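Local atomic coordinates of proline dehydrogenase (Deinococcus radiodurans, PDB entry 4H6Q), a protein that oxidises L-proline to delta-1-pyrroline-5-carboxylate with FAD as cofactor and passes the electrons to a quinone, the first step of proline degradation to glutamate. Residues Gln50-Asp55 with Val277-Pro282; Lys94-Ile99 with Ala253-Met258; Arg122-Ala127 with Glu161-Val166. One frame throughout, in Å; residues are numbered along the deposited sequence. Where two conformers were deposited one is given.

All three contacts belong to one beta8-alpha8 barrel. Contacts 1 and 3 each pair an outer helix with a barrel strand, 42-54 with 277-283 and 115-129 with 163-168. Contact 2 joins strands 96-99 and 254-259 through the barrel interior. Along the chain they are nested: contact 3 within the loop closed by contact 2, and contact 2 within that closed by contact 1. Centres of contacts 1 and 2 lie about 10 Å apart, linked by an Arg278-Glu255 salt bridge; contacts 2 and 3 are about 12 Å apart, contacts 1 and 3 about 19 Å. Tyr280 meets the proline analogue and FAD, Gln257 and Val166 meet FAD, so three of the strands reach the active site.

Contact 1: residues Gln50-Asp55 with Val277-Pro282; sequences QALERD and VRVYLP. With TFB (tetrahydrofuran-2-carboxylic acid), chain D.
Leu52, in the last turns of helix 42-54, comes nearest to Val279 of strand 277-283, with 8.1 Å between the CA of Leu52 and the CA of Val279. That spacing is bridged by side chains alone. The carbonyl O of Leu52 receives the N-H of Asp55 at 2.9 Å, a bond spanning three residues.

Leu52 carries the helix side of the contact. Its CG stands anti to its own carbonyl carbon (chi1 -72°), which brings both methyls up against Val279. CD1 settles 3.9 Å from CB of Val279, while CD2 lies 4.2 Å from CG2 of the same valine; the two side chains cross at about a right angle. Leu281, two residues on along the strand, adds its CD2 at 4.2 Å from CD1 of Leu52. Ile57 and Gln267, the latter from helix 264-272, also touch Val279.

Between these two outward residues, Tyr280 turns the other way, into the barrel. The CG atom of the tetrahydrofuran-2-carboxylic acid sits over one face of its ring, displaced toward the rim, and comes within 3.4 Å of Tyr280 CZ. The phenol OH is hydrogen-bonded to OD2 of Asp137, and the ring also touches the FAD. A leucine here would probably leave Asp137 without this hydroxyl partner and the ligand ring without a flat surface to lie on.

The alternation, Val279 and Leu281 toward a helix and Tyr280 toward the interior, is that of a strand in a beta8-alpha8 barrel. Its outer side packs beneath the helical shell, and its inner side lines the substrate pocket, where Tyr280 is probably critical for catalysis, as in related enzymes.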
loop_
_atom_site.group_PDB
_atom_site.type_symbol
_atom_site.label_atom_id
_atom_site.label_comp_id
_atom_site.label_asym_id
_atom_site.label_seq_id
_atom_site.Cartn_x
_atom_site.Cartn_y
_atom_site.Cartn_z
ATOM N N GLN A 50 10.174 -11.940 7.676
ATOM C CA GLN A 50 10.407 -13.349 7.968
ATOM C C GLN A 50 9.547 -13.821 9.147
ATOM O O GLN A 50 9.010 -14.935 9.136
ATOM C CB GLN A 50 11.895 -13.592 8.221
ATOM C CG GLN A 50 12.727 -13.440 6.933
ATOM C CD GLN A 50 14.194 -13.528 7.162
ATOM O OE1 GLN A 50 14.700 -13.109 8.224
ATOM N NE2 GLN A 50 14.917 -14.046 6.173
ATOM N N ALA A 51 9.385 -12.958 10.153
ATOM C CA ALA A 51 8.528 -13.291 11.282
ATOM C C ALA A 51 7.070 -13.434 10.851
ATOM O O ALA A 51 6.384 -14.353 11.330
ATOM C CB ALA A 51 8.686 -12.296 12.439
ATOM N N LEU A 52 6.570 -12.534 10.001
ATOM C CA LEU A 52 5.208 -12.659 9.488
ATOM C C LEU A 52 5.029 -13.969 8.720
ATOM O O LEU A 52 4.019 -14.670 8.896
ATOM C CB LEU A 52 4.847 -11.475 8.568
ATOM C CG LEU A 52 4.622 -10.134 9.265
ATOM C CD1 LEU A 52 4.663 -9.011 8.223
ATOM C CD2 LEU A 52 3.275 -10.141 9.975
ATOM N N GLU A 53 5.998 -14.324 7.876
ATOM C CA GLU A 53 5.880 -15.536 7.041
ATOM C C GLU A 53 5.856 -16.789 7.891
ATOM O O GLU A 53 5.158 -17.751 7.549
ATOM C CB GLU A 53 7.009 -15.569 5.976
ATOM C CG GLU A 53 6.817 -14.485 4.866
ATOM C CD GLU A 53 7.692 -14.651 3.582
ATOM O OE1 GLU A 53 8.560 -15.542 3.497
ATOM O OE2 GLU A 53 7.463 -13.895 2.608
ATOM N N ARG A 54 6.582 -16.776 9.013
ATOM C CA ARG A 54 6.527 -17.926 9.924
ATOM C C ARG A 54 5.112 -18.140 10.508
ATOM O O ARG A 54 4.756 -19.263 10.924
ATOM C CB ARG A 54 7.616 -17.862 11.033
ATOM C CG ARG A 54 9.038 -18.031 10.482
ATOM C CD ARG A 54 10.101 -18.182 11.572
ATOM N NE ARG A 54 10.221 -16.983 12.387
ATOM C CZ ARG A 54 11.125 -16.012 12.208
ATOM N NH1 ARG A 54 12.011 -16.053 11.228
ATOM N NH2 ARG A 54 11.166 -14.987 13.042
ATOM N N ASP A 55 4.299 -17.088 10.503
ATOM C CA ASP A 55 2.911 -17.152 10.981
ATOM C C ASP A 55 1.900 -17.208 9.808
ATOM O O ASP A 55 0.688 -17.023 9.992
ATOM C CB ASP A 55 2.591 -15.914 11.829
ATOM C CG ASP A 55 3.165 -15.982 13.245
ATOM O OD1 ASP A 55 3.566 -17.074 13.679
ATOM O OD2 ASP A 55 3.211 -14.932 13.936
ATOM N N VAL A 277 -3.509 -13.197 3.762
ATOM C CA VAL A 277 -3.327 -11.963 4.517
ATOM C C VAL A 277 -1.942 -11.419 4.174
ATOM O O VAL A 277 -0.955 -12.159 4.188
ATOM C CB VAL A 277 -3.399 -12.192 6.036
ATOM C CG1 VAL A 277 -3.222 -10.855 6.811
ATOM C CG2 VAL A 277 -4.690 -12.898 6.446
ATOM N N ARG A 278 -1.844 -10.123 3.870
ATOM C CA ARG A 278 -0.551 -9.494 3.584
ATOM C C ARG A 278 -0.464 -8.191 4.347
ATOM O O ARG A 278 -1.333 -7.326 4.207
ATOM C CB ARG A 278 -0.402 -9.241 2.076
ATOM C CG ARG A 278 0.999 -8.731 1.722
ATOM C CD ARG A 278 1.108 -8.409 0.233
ATOM N NE ARG A 278 0.897 -9.557 -0.678
ATOM C CZ ARG A 278 1.855 -10.393 -1.079
ATOM N NH1 ARG A 278 3.105 -10.313 -0.599
ATOM N NH2 ARG A 278 1.556 -11.284 -2.020
ATOM N N VAL A 279 0.592 -8.042 5.144
ATOM C CA VAL A 279 0.719 -6.912 6.032
ATOM C C VAL A 279 1.640 -5.863 5.447
ATOM O O VAL A 279 2.755 -6.161 4.963
ATOM C CB VAL A 279 1.239 -7.377 7.427
ATOM C CG1 VAL A 279 1.757 -6.225 8.284
ATOM C CG2 VAL A 279 0.122 -8.120 8.139
ATOM N N TYR A 280 1.175 -4.588 5.481
ATOM C CA TYR A 280 1.949 -3.442 5.037
ATOM C C TYR A 280 3.015 -3.168 6.095
ATOM O O TYR A 280 2.690 -2.879 7.263
ATOM C CB TYR A 280 0.974 -2.260 4.847
ATOM C CG TYR A 280 1.529 -1.062 4.108
ATOM C CD1 TYR A 280 1.133 -0.779 2.780
ATOM C CD2 TYR A 280 2.404 -0.137 4.742
ATOM C CE1 TYR A 280 1.623 0.305 2.085
ATOM C CE2 TYR A 280 2.916 0.964 4.049
ATOM C CZ TYR A 280 2.527 1.161 2.715
ATOM O OH TYR A 280 3.062 2.254 2.106
ATOM N N LEU A 281 4.279 -3.260 5.673
ATOM C CA LEU A 281 5.429 -3.366 6.579
ATOM C C LEU A 281 6.383 -2.221 6.290
ATOM O O LEU A 281 7.213 -2.274 5.411
ATOM C CB LEU A 281 6.118 -4.715 6.411
ATOM C CG LEU A 281 7.086 -5.151 7.509
ATOM C CD1 LEU A 281 8.390 -4.356 7.587
ATOM C CD2 LEU A 281 6.375 -5.230 8.816
ATOM N N PRO A 282 6.228 -1.090 7.026
ATOM C CA PRO A 282 7.035 0.112 6.740
ATOM C C PRO A 282 8.297 0.164 7.579
ATOM O O PRO A 282 8.337 -0.363 8.709
ATOM C CB PRO A 282 6.079 1.231 7.125
ATOM C CG PRO A 282 5.254 0.657 8.238
ATOM C CD PRO A 282 5.218 -0.849 8.086
HETATM O OA TFB D . -0.762 4.617 2.782
HETATM C CA TFB D . -1.184 4.825 4.125
HETATM C C TFB D . -0.275 5.813 4.825
HETATM O OB TFB D . -0.649 6.312 5.919
HETATM C CB TFB D . -1.112 3.521 4.801
HETATM C CG TFB D . -0.144 2.773 4.007
HETATM C CD TFB D . -0.104 3.361 2.650
HETATM O OXT TFB D . 0.863 6.160 4.335
#

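Contact 2: residues Lys94-Ile99 with Ala253-Met258; sequences KPYVSI and AFEFQM. With FAD (flavin-adenine dinucleotide), chain C.
The phenol ring of Tyr96 and the side-chain amide of Gln257 approach from opposite directions with their planes steeply inclined, 76° apart. The Glu255 carboxylate is turned much less against the same ring, at 29°. Gln257 NE2 and Glu255 OE1 both come to the ring obliquely. Phe133 meets it from the neighbouring strand, and the guanidinium of Arg278 packs against it. On strand 254-259, CE2 of Phe256 lies at the edge of the Phe254 ring, in its plane.

The polar ends gather where the two strands face each other. Gln257 NE2 reaches Tyr96 OH at 3.3 Å, a weak and bent hydrogen bond. Its other bond is firmer: NE2 of Gln257 gives a proton to OE1 of Glu255 at 2.9 Å, nearly straight at 166° and in the plane of the amide. That OE1 is approached on its anti side, somewhat out of the carboxylate plane, and it also forms a salt bridge with NE of Arg278, which probably holds the buried carboxylate ionised. Glu255 OE2 is hydrogen-bonded to Tyr226 OH. The other end of the Gln257 amide accepts NE of Arg189, so partners at both ends fix which way the amide is turned. Glu255 gets there by placing CG in the crowded position between backbone N and carbonyl carbon, then extending.

Nearer the cofactor, CB of Gln257 packs 3.7 Å from the flavin methyl C7M of FAD, so the residue that carries this amide also borders the isoalloxazine.

Strand 254-259 lies between 227-230 and 277-283, and strand 96-99 beside 133-136. Backbone hydrogen bonds from Tyr96 and Ser98 to Leu61 of strand 58-63 close the barrel, so this contact spans its interior, passing over strands 58-63 and 277-283.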
loop_
_atom_site.group_PDB
_atom_site.type_symbol
_atom_site.label_atom_id
_atom_site.label_comp_id
_atom_site.label_asym_id
_atom_site.label_seq_id
_atom_site.Cartn_x
_atom_site.Cartn_y
_atom_site.Cartn_z
ATOM N N LYS A 94 10.028 -12.931 -2.106
ATOM C CA LYS A 94 9.558 -12.381 -3.370
ATOM C C LYS A 94 9.265 -10.896 -3.129
ATOM O O LYS A 94 8.487 -10.545 -2.271
ATOM C CB LYS A 94 8.297 -13.120 -3.839
ATOM C CG LYS A 94 8.000 -13.032 -5.333
ATOM C CD LYS A 94 6.716 -13.883 -5.692
ATOM C CE LYS A 94 6.785 -14.446 -7.075
ATOM N NZ LYS A 94 7.367 -15.817 -7.015
ATOM N N PRO A 95 9.889 -10.003 -3.914
ATOM C CA PRO A 95 9.657 -8.576 -3.653
ATOM C C PRO A 95 8.205 -8.174 -3.898
ATOM O O PRO A 95 7.550 -8.478 -4.958
ATOM C CB PRO A 95 10.640 -7.882 -4.611
ATOM C CG PRO A 95 11.598 -8.928 -5.051
ATOM C CD PRO A 95 10.869 -10.225 -4.981
ATOM N N TYR A 96 7.604 -7.654 -2.857
ATOM C CA TYR A 96 6.288 -7.014 -2.958
ATOM C C TYR A 96 6.464 -5.716 -2.182
ATOM O O TYR A 96 6.682 -5.765 -0.973
ATOM C CB TYR A 96 5.214 -7.905 -2.340
ATOM C CG TYR A 96 3.798 -7.445 -2.559
ATOM C CD1 TYR A 96 2.914 -8.262 -3.274
ATOM C CD2 TYR A 96 3.328 -6.205 -2.066
ATOM C CE1 TYR A 96 1.555 -7.902 -3.449
ATOM C CE2 TYR A 96 1.985 -5.802 -2.297
ATOM C CZ TYR A 96 1.117 -6.661 -2.955
ATOM O OH TYR A 96 -0.211 -6.280 -3.097
ATOM N N VAL A 97 6.435 -4.587 -2.890
ATOM C CA VAL A 97 6.809 -3.294 -2.317
ATOM C C VAL A 97 5.755 -2.263 -2.729
ATOM O O VAL A 97 5.336 -2.226 -3.908
ATOM C CB VAL A 97 8.238 -2.856 -2.804
ATOM C CG1 VAL A 97 8.578 -1.463 -2.362
ATOM C CG2 VAL A 97 9.297 -3.859 -2.361
ATOM N N SER A 98 5.408 -1.383 -1.778
ATOM C CA SER A 98 4.541 -0.236 -2.038
ATOM C C SER A 98 5.346 1.013 -2.039
ATOM O O SER A 98 6.147 1.233 -1.119
ATOM C CB SER A 98 3.412 -0.169 -0.992
ATOM O OG SER A 98 2.513 -1.294 -1.109
ATOM N N ILE A 99 5.130 1.827 -3.068
ATOM C CA ILE A 99 5.786 3.136 -3.173
ATOM C C ILE A 99 4.745 4.225 -3.278
ATOM O O ILE A 99 3.657 4.048 -3.851
ATOM C CB ILE A 99 6.776 3.218 -4.366
ATOM C CG1 ILE A 99 6.072 3.090 -5.726
ATOM C CG2 ILE A 99 7.881 2.135 -4.199
ATOM C CD1 ILE A 99 7.017 3.275 -6.933
ATOM N N ALA A 253 -8.216 -15.800 -4.825
ATOM C CA ALA A 253 -8.548 -14.726 -5.781
ATOM C C ALA A 253 -8.505 -13.321 -5.181
ATOM O O ALA A 253 -8.815 -12.340 -5.879
ATOM C CB ALA A 253 -9.933 -14.995 -6.364
ATOM N N PHE A 254 -8.141 -13.219 -3.907
ATOM C CA PHE A 254 -8.133 -11.908 -3.223
ATOM C C PHE A 254 -7.378 -12.105 -1.951
ATOM O O PHE A 254 -7.123 -13.256 -1.552
ATOM C CB PHE A 254 -9.568 -11.417 -2.917
ATOM C CG PHE A 254 -10.234 -12.189 -1.859
ATOM C CD1 PHE A 254 -10.230 -11.751 -0.545
ATOM C CD2 PHE A 254 -10.807 -13.448 -2.143
ATOM C CE1 PHE A 254 -10.826 -12.520 0.483
ATOM C CE2 PHE A 254 -11.382 -14.205 -1.134
ATOM C CZ PHE A 254 -11.414 -13.754 0.149
ATOM N N GLU A 255 -7.032 -11.017 -1.264
ATOM C CA GLU A 255 -6.383 -11.130 0.050
ATOM C C GLU A 255 -6.855 -9.983 0.914
ATOM O O GLU A 255 -7.249 -8.902 0.405
ATOM C CB GLU A 255 -4.863 -11.127 -0.049
ATOM C CG GLU A 255 -4.249 -9.821 -0.616
ATOM C CD GLU A 255 -2.857 -10.023 -1.110
ATOM O OE1 GLU A 255 -1.961 -9.160 -0.864
ATOM O OE2 GLU A 255 -2.609 -11.061 -1.812
ATOM N N PHE A 256 -6.818 -10.226 2.220
ATOM C CA PHE A 256 -6.981 -9.147 3.207
ATOM C C PHE A 256 -5.617 -8.524 3.432
ATOM O O PHE A 256 -4.579 -9.201 3.375
ATOM C CB PHE A 256 -7.522 -9.696 4.529
ATOM C CG PHE A 256 -8.947 -10.154 4.436
ATOM C CD1 PHE A 256 -9.986 -9.232 4.293
ATOM C CD2 PHE A 256 -9.235 -11.519 4.366
ATOM C CE1 PHE A 256 -11.302 -9.666 4.191
ATOM C CE2 PHE A 256 -10.519 -11.957 4.270
ATOM C CZ PHE A 256 -11.580 -11.037 4.160
ATOM N N GLN A 257 -5.618 -7.210 3.712
ATOM C CA GLN A 257 -4.379 -6.513 4.063
ATOM C C GLN A 257 -4.585 -5.633 5.264
ATOM O O GLN A 257 -5.671 -5.070 5.451
ATOM C CB GLN A 257 -3.857 -5.638 2.907
ATOM C CG GLN A 257 -3.444 -6.472 1.670
ATOM C CD GLN A 257 -2.742 -5.630 0.609
ATOM O OE1 GLN A 257 -2.729 -4.397 0.692
ATOM N NE2 GLN A 257 -2.181 -6.279 -0.412
ATOM N N MET A 258 -3.548 -5.543 6.127
ATOM C CA MET A 258 -3.609 -4.742 7.369
ATOM C C MET A 258 -2.267 -4.038 7.520
ATOM O O MET A 258 -1.238 -4.489 6.953
ATOM C CB MET A 258 -3.766 -5.668 8.583
ATOM C CG MET A 258 -5.170 -6.218 8.733
ATOM S SD MET A 258 -5.387 -7.743 7.853
ATOM C CE MET A 258 -7.189 -7.839 8.020
HETATM P PA FAD C . -11.391 2.475 10.534
HETATM O O1A FAD C . -12.905 2.578 10.322
HETATM O O2A FAD C . -10.615 3.727 10.589
HETATM O O5B FAD C . -10.977 1.694 11.747
HETATM C C5B FAD C . -11.506 0.396 11.970
HETATM C C4B FAD C . -10.987 -0.247 13.239
HETATM O O4B FAD C . -9.670 -0.679 12.986
HETATM C C3B FAD C . -10.852 0.683 14.390
HETATM O O3B FAD C . -12.050 0.909 15.114
HETATM C C2B FAD C . -9.793 0.005 15.174
HETATM O O2B FAD C . -10.271 -1.154 15.822
HETATM C C1B FAD C . -8.853 -0.407 14.087
HETATM N N9A FAD C . -7.876 0.620 13.726
HETATM C C8A FAD C . -7.725 1.221 12.477
HETATM N N7A FAD C . -6.733 2.113 12.477
HETATM C C5A FAD C . -6.176 2.088 13.752
HETATM C C6A FAD C . -5.144 2.779 14.360
HETATM N N6A FAD C . -4.364 3.739 13.647
HETATM N N1A FAD C . -4.876 2.514 15.649
HETATM C C2A FAD C . -5.578 1.605 16.356
HETATM N N3A FAD C . -6.594 0.910 15.822
HETATM C C4A FAD C . -6.881 1.136 14.544
HETATM N N1 FAD C . -5.169 4.909 2.449
HETATM C C2 FAD C . -4.755 5.728 1.445
HETATM O O2 FAD C . -5.360 6.886 1.337
HETATM N N3 FAD C . -3.771 5.379 0.560
HETATM C C4 FAD C . -3.126 4.152 0.648
HETATM O O4 FAD C . -2.145 3.833 -0.221
HETATM C C4X FAD C . -3.529 3.234 1.716
HETATM N N5 FAD C . -2.930 2.008 1.853
HETATM C C5X FAD C . -3.390 1.185 2.856
HETATM C C6 FAD C . -2.805 -0.082 3.016
HETATM C C7 FAD C . -3.281 -0.960 4.023
HETATM C C7M FAD C . -2.648 -2.338 4.198
HETATM C C8 FAD C . -4.346 -0.536 4.855
HETATM C C8M FAD C . -4.887 -1.438 5.931
HETATM C C9 FAD C . -4.899 0.746 4.708
HETATM C C9A FAD C . -4.444 1.588 3.712
HETATM N N10 FAD C . -5.045 2.854 3.569
HETATM C C10 FAD C . -4.583 3.685 2.579
HETATM C "C1'" FAD C . -6.156 3.287 4.400
HETATM C "C2'" FAD C . -5.840 4.185 5.556
HETATM O "O2'" FAD C . -4.536 3.820 5.994
HETATM C "C3'" FAD C . -7.136 3.932 6.365
HETATM O "O3'" FAD C . -8.136 4.894 6.211
HETATM C "C4'" FAD C . -6.996 3.569 7.790
HETATM O "O4'" FAD C . -6.226 2.420 7.793
HETATM C "C5'" FAD C . -8.383 3.314 8.362
HETATM O "O5'" FAD C . -8.392 2.058 8.969
HETATM P P FAD C . -9.543 0.989 8.713
HETATM O O1P FAD C . -9.972 0.674 7.248
HETATM O O2P FAD C . -9.143 -0.158 9.680
HETATM O O3P FAD C . -10.869 1.545 9.448
#

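Contact 3: residues Arg122-Ala127 with Glu161-Val166; sequences RIIAKA and EHVGTV. With FAD (flavin-adenine dinucleotide), chain C.
In the beta8-alpha8 barrel, Ile124 of helix 115-129 packs on Val163 at the start of strand 163-168, part of the layer between helical shell and sheet. The CA of Ile124 lies 7.1 Å from the CA of Val163. Strand 133-136 and helix 144-158 intervene in the chain, and both help to enclose the contact: Ile134 and Phe158 touch Ile124, and Val155 touches Val163.

The meeting is by methyl groups. CD1 of Ile124 comes to 3.8 Å from CG2 of Val163, the two side chains meeting at a slant. Val163 presents that methyl by holding CG2 anti to its backbone N, which leaves CG1 between the N and the carbonyl carbon. The other branch of Ile124 leans on the strand's entry instead, with CG2 at 4.0 Å from the carbonyl O of His162.

A water adds a polar link beside this apolar one. It lies 2.8 Å from His162 O and 3.2 Å from Ile124 O, placed to donate to either carbonyl, though other acceptors compete for its two protons. The His162 ring is held separately, its ND1 hydrogen-bonded to Gly132 O.

Farther along the strand the chain reaches the cofactor, where CG2 of Val166 lies 3.8 Å from O4 of the flavin in FAD.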
loop_
_atom_site.group_PDB
_atom_site.type_symbol
_atom_site.label_atom_id
_atom_site.label_comp_id
_atom_site.label_asym_id
_atom_site.label_seq_id
_atom_site.Cartn_x
_atom_site.Cartn_y
_atom_site.Cartn_z
ATOM N N ARG A 122 12.177 1.995 -13.190
ATOM C CA ARG A 122 13.376 1.297 -12.700
ATOM C C ARG A 122 13.026 0.370 -11.539
ATOM O O ARG A 122 13.537 -0.768 -11.455
ATOM C CB ARG A 122 14.446 2.304 -12.241
ATOM C CG ARG A 122 14.864 3.283 -13.318
ATOM C CD ARG A 122 16.048 4.112 -12.861
ATOM N NE ARG A 122 15.879 4.889 -11.637
ATOM C CZ ARG A 122 16.581 4.677 -10.509
ATOM N NH1 ARG A 122 17.452 3.686 -10.405
ATOM N NH2 ARG A 122 16.438 5.472 -9.503
ATOM N N ILE A 123 12.184 0.854 -10.627
ATOM C CA ILE A 123 11.752 0.049 -9.497
ATOM C C ILE A 123 10.958 -1.189 -9.960
ATOM O O ILE A 123 11.218 -2.327 -9.506
ATOM C CB ILE A 123 10.933 0.917 -8.522
ATOM C CG1 ILE A 123 11.855 1.995 -7.877
ATOM C CG2 ILE A 123 10.179 0.074 -7.477
ATOM C CD1 ILE A 123 11.066 3.120 -7.169
ATOM N N ILE A 124 9.986 -0.977 -10.847
ATOM C CA ILE A 124 9.140 -2.086 -11.273
ATOM C C ILE A 124 9.953 -3.088 -12.100
ATOM O O ILE A 124 9.776 -4.308 -11.951
ATOM C CB ILE A 124 7.916 -1.593 -12.066
ATOM C CG1 ILE A 124 7.053 -0.665 -11.210
ATOM C CG2 ILE A 124 7.098 -2.816 -12.606
ATOM C CD1 ILE A 124 6.098 0.182 -12.047
ATOM N N ALA A 125 10.858 -2.607 -12.958
ATOM C CA ALA A 125 11.698 -3.517 -13.749
ATOM C C ALA A 125 12.496 -4.434 -12.818
ATOM O O ALA A 125 12.627 -5.629 -13.091
ATOM C CB ALA A 125 12.622 -2.703 -14.660
ATOM N N LYS A 126 13.053 -3.893 -11.735
ATOM C CA LYS A 126 13.858 -4.678 -10.804
ATOM C C LYS A 126 12.979 -5.690 -10.068
ATOM O O LYS A 126 13.339 -6.896 -9.966
ATOM C CB LYS A 126 14.653 -3.775 -9.838
ATOM C CG LYS A 126 15.591 -4.505 -8.914
ATOM C CD LYS A 126 16.597 -5.399 -9.601
ATOM C CE LYS A 126 17.616 -4.593 -10.358
ATOM N NZ LYS A 126 18.753 -5.469 -10.674
ATOM N N ALA A 127 11.832 -5.258 -9.547
ATOM C CA ALA A 127 10.937 -6.187 -8.855
ATOM C C ALA A 127 10.503 -7.285 -9.840
ATOM O O ALA A 127 10.522 -8.472 -9.474
ATOM C CB ALA A 127 9.718 -5.473 -8.277
ATOM N N GLU A 161 0.346 -8.233 -13.805
ATOM C CA GLU A 161 0.907 -9.110 -12.786
ATOM C C GLU A 161 2.017 -8.471 -11.944
ATOM O O GLU A 161 2.404 -9.030 -10.901
ATOM C CB GLU A 161 1.512 -10.341 -13.484
ATOM C CG GLU A 161 0.599 -11.050 -14.503
ATOM C CD GLU A 161 0.698 -10.494 -15.979
ATOM O OE1 GLU A 161 1.275 -9.402 -16.253
ATOM O OE2 GLU A 161 0.211 -11.214 -16.886
ATOM N N HIS A 162 2.506 -7.307 -12.363
ATOM C CA HIS A 162 3.692 -6.738 -11.737
ATOM C C HIS A 162 3.532 -5.354 -11.173
ATOM O O HIS A 162 4.450 -4.911 -10.458
ATOM C CB HIS A 162 4.915 -6.773 -12.683
ATOM C CG HIS A 162 5.295 -8.155 -13.097
ATOM N ND1 HIS A 162 5.842 -9.069 -12.221
ATOM C CD2 HIS A 162 5.079 -8.819 -14.245
ATOM C CE1 HIS A 162 6.008 -10.233 -12.845
ATOM N NE2 HIS A 162 5.535 -10.104 -14.066
ATOM N N VAL A 163 2.423 -4.666 -11.464
ATOM C CA VAL A 163 2.187 -3.337 -10.870
ATOM C C VAL A 163 0.717 -3.219 -10.595
ATOM O O VAL A 163 -0.109 -3.614 -11.424
ATOM C CB VAL A 163 2.716 -2.188 -11.768
ATOM C CG1 VAL A 163 2.118 -2.190 -13.183
ATOM C CG2 VAL A 163 2.529 -0.836 -11.109
ATOM N N GLY A 164 0.387 -2.685 -9.419
ATOM C CA GLY A 164 -0.971 -2.460 -8.958
ATOM C C GLY A 164 -1.134 -1.062 -8.400
ATOM O O GLY A 164 -0.150 -0.296 -8.336
ATOM N N THR A 165 -2.345 -0.734 -7.986
ATOM C CA THR A 165 -2.553 0.564 -7.333
ATOM C C THR A 165 -3.663 0.451 -6.281
ATOM O O THR A 165 -3.954 -0.683 -5.836
ATOM C CB THR A 165 -2.740 1.723 -8.367
ATOM O OG1 THR A 165 -2.658 2.977 -7.687
ATOM C CG2 THR A 165 -4.071 1.658 -9.122
ATOM N N VAL A 166 -4.192 1.604 -5.870
ATOM C CA VAL A 166 -5.071 1.727 -4.711
ATOM C C VAL A 166 -6.225 2.667 -5.077
ATOM O O VAL A 166 -6.006 3.661 -5.791
ATOM C CB VAL A 166 -4.312 2.372 -3.520
ATOM C CG1 VAL A 166 -5.230 2.586 -2.322
ATOM C CG2 VAL A 166 -3.035 1.541 -3.144
HETATM P PA FAD C . -11.391 2.475 10.534
HETATM O O1A FAD C . -12.905 2.578 10.322
HETATM O O2A FAD C . -10.615 3.727 10.589
HETATM O O5B FAD C . -10.977 1.694 11.747
HETATM C C5B FAD C . -11.506 0.396 11.970
HETATM C C4B FAD C . -10.987 -0.247 13.239
HETATM O O4B FAD C . -9.670 -0.679 12.986
HETATM C C3B FAD C . -10.852 0.683 14.390
HETATM O O3B FAD C . -12.050 0.909 15.114
HETATM C C2B FAD C . -9.793 0.005 15.174
HETATM O O2B FAD C . -10.271 -1.154 15.822
HETATM C C1B FAD C . -8.853 -0.407 14.087
HETATM N N9A FAD C . -7.876 0.620 13.726
HETATM C C8A FAD C . -7.725 1.221 12.477
HETATM N N7A FAD C . -6.733 2.113 12.477
HETATM C C5A FAD C . -6.176 2.088 13.752
HETATM C C6A FAD C . -5.144 2.779 14.360
HETATM N N6A FAD C . -4.364 3.739 13.647
HETATM N N1A FAD C . -4.876 2.514 15.649
HETATM C C2A FAD C . -5.578 1.605 16.356
HETATM N N3A FAD C . -6.594 0.910 15.822
HETATM C C4A FAD C . -6.881 1.136 14.544
HETATM N N1 FAD C . -5.169 4.909 2.449
HETATM C C2 FAD C . -4.755 5.728 1.445
HETATM O O2 FAD C . -5.360 6.886 1.337
HETATM N N3 FAD C . -3.771 5.379 0.560
HETATM C C4 FAD C . -3.126 4.152 0.648
HETATM O O4 FAD C . -2.145 3.833 -0.221
HETATM C C4X FAD C . -3.529 3.234 1.716
HETATM N N5 FAD C . -2.930 2.008 1.853
HETATM C C5X FAD C . -3.390 1.185 2.856
HETATM C C6 FAD C . -2.805 -0.082 3.016
HETATM C C7 FAD C . -3.281 -0.960 4.023
HETATM C C7M FAD C . -2.648 -2.338 4.198
HETATM C C8 FAD C . -4.346 -0.536 4.855
HETATM C C8M FAD C . -4.887 -1.438 5.931
HETATM C C9 FAD C . -4.899 0.746 4.708
HETATM C C9A FAD C . -4.444 1.588 3.712
HETATM N N10 FAD C . -5.045 2.854 3.569
HETATM C C10 FAD C . -4.583 3.685 2.579
HETATM C "C1'" FAD C . -6.156 3.287 4.400
HETATM C "C2'" FAD C . -5.840 4.185 5.556
HETATM O "O2'" FAD C . -4.536 3.820 5.994
HETATM C "C3'" FAD C . -7.136 3.932 6.365
HETATM O "O3'" FAD C . -8.136 4.894 6.211
HETATM C "C4'" FAD C . -6.996 3.569 7.790
HETATM O "O4'" FAD C . -6.226 2.420 7.793
HETATM C "C5'" FAD C . -8.383 3.314 8.362
HETATM O "O5'" FAD C . -8.392 2.058 8.969
HETATM P P FAD C . -9.543 0.989 8.713
HETATM O O1P FAD C . -9.972 0.674 7.248
HETATM O O2P FAD C . -9.143 -0.158 9.680
HETATM O O3P FAD C . -10.869 1.545 9.448
HETATM O O HOH W 1 7.198 -5.587 -10.456
#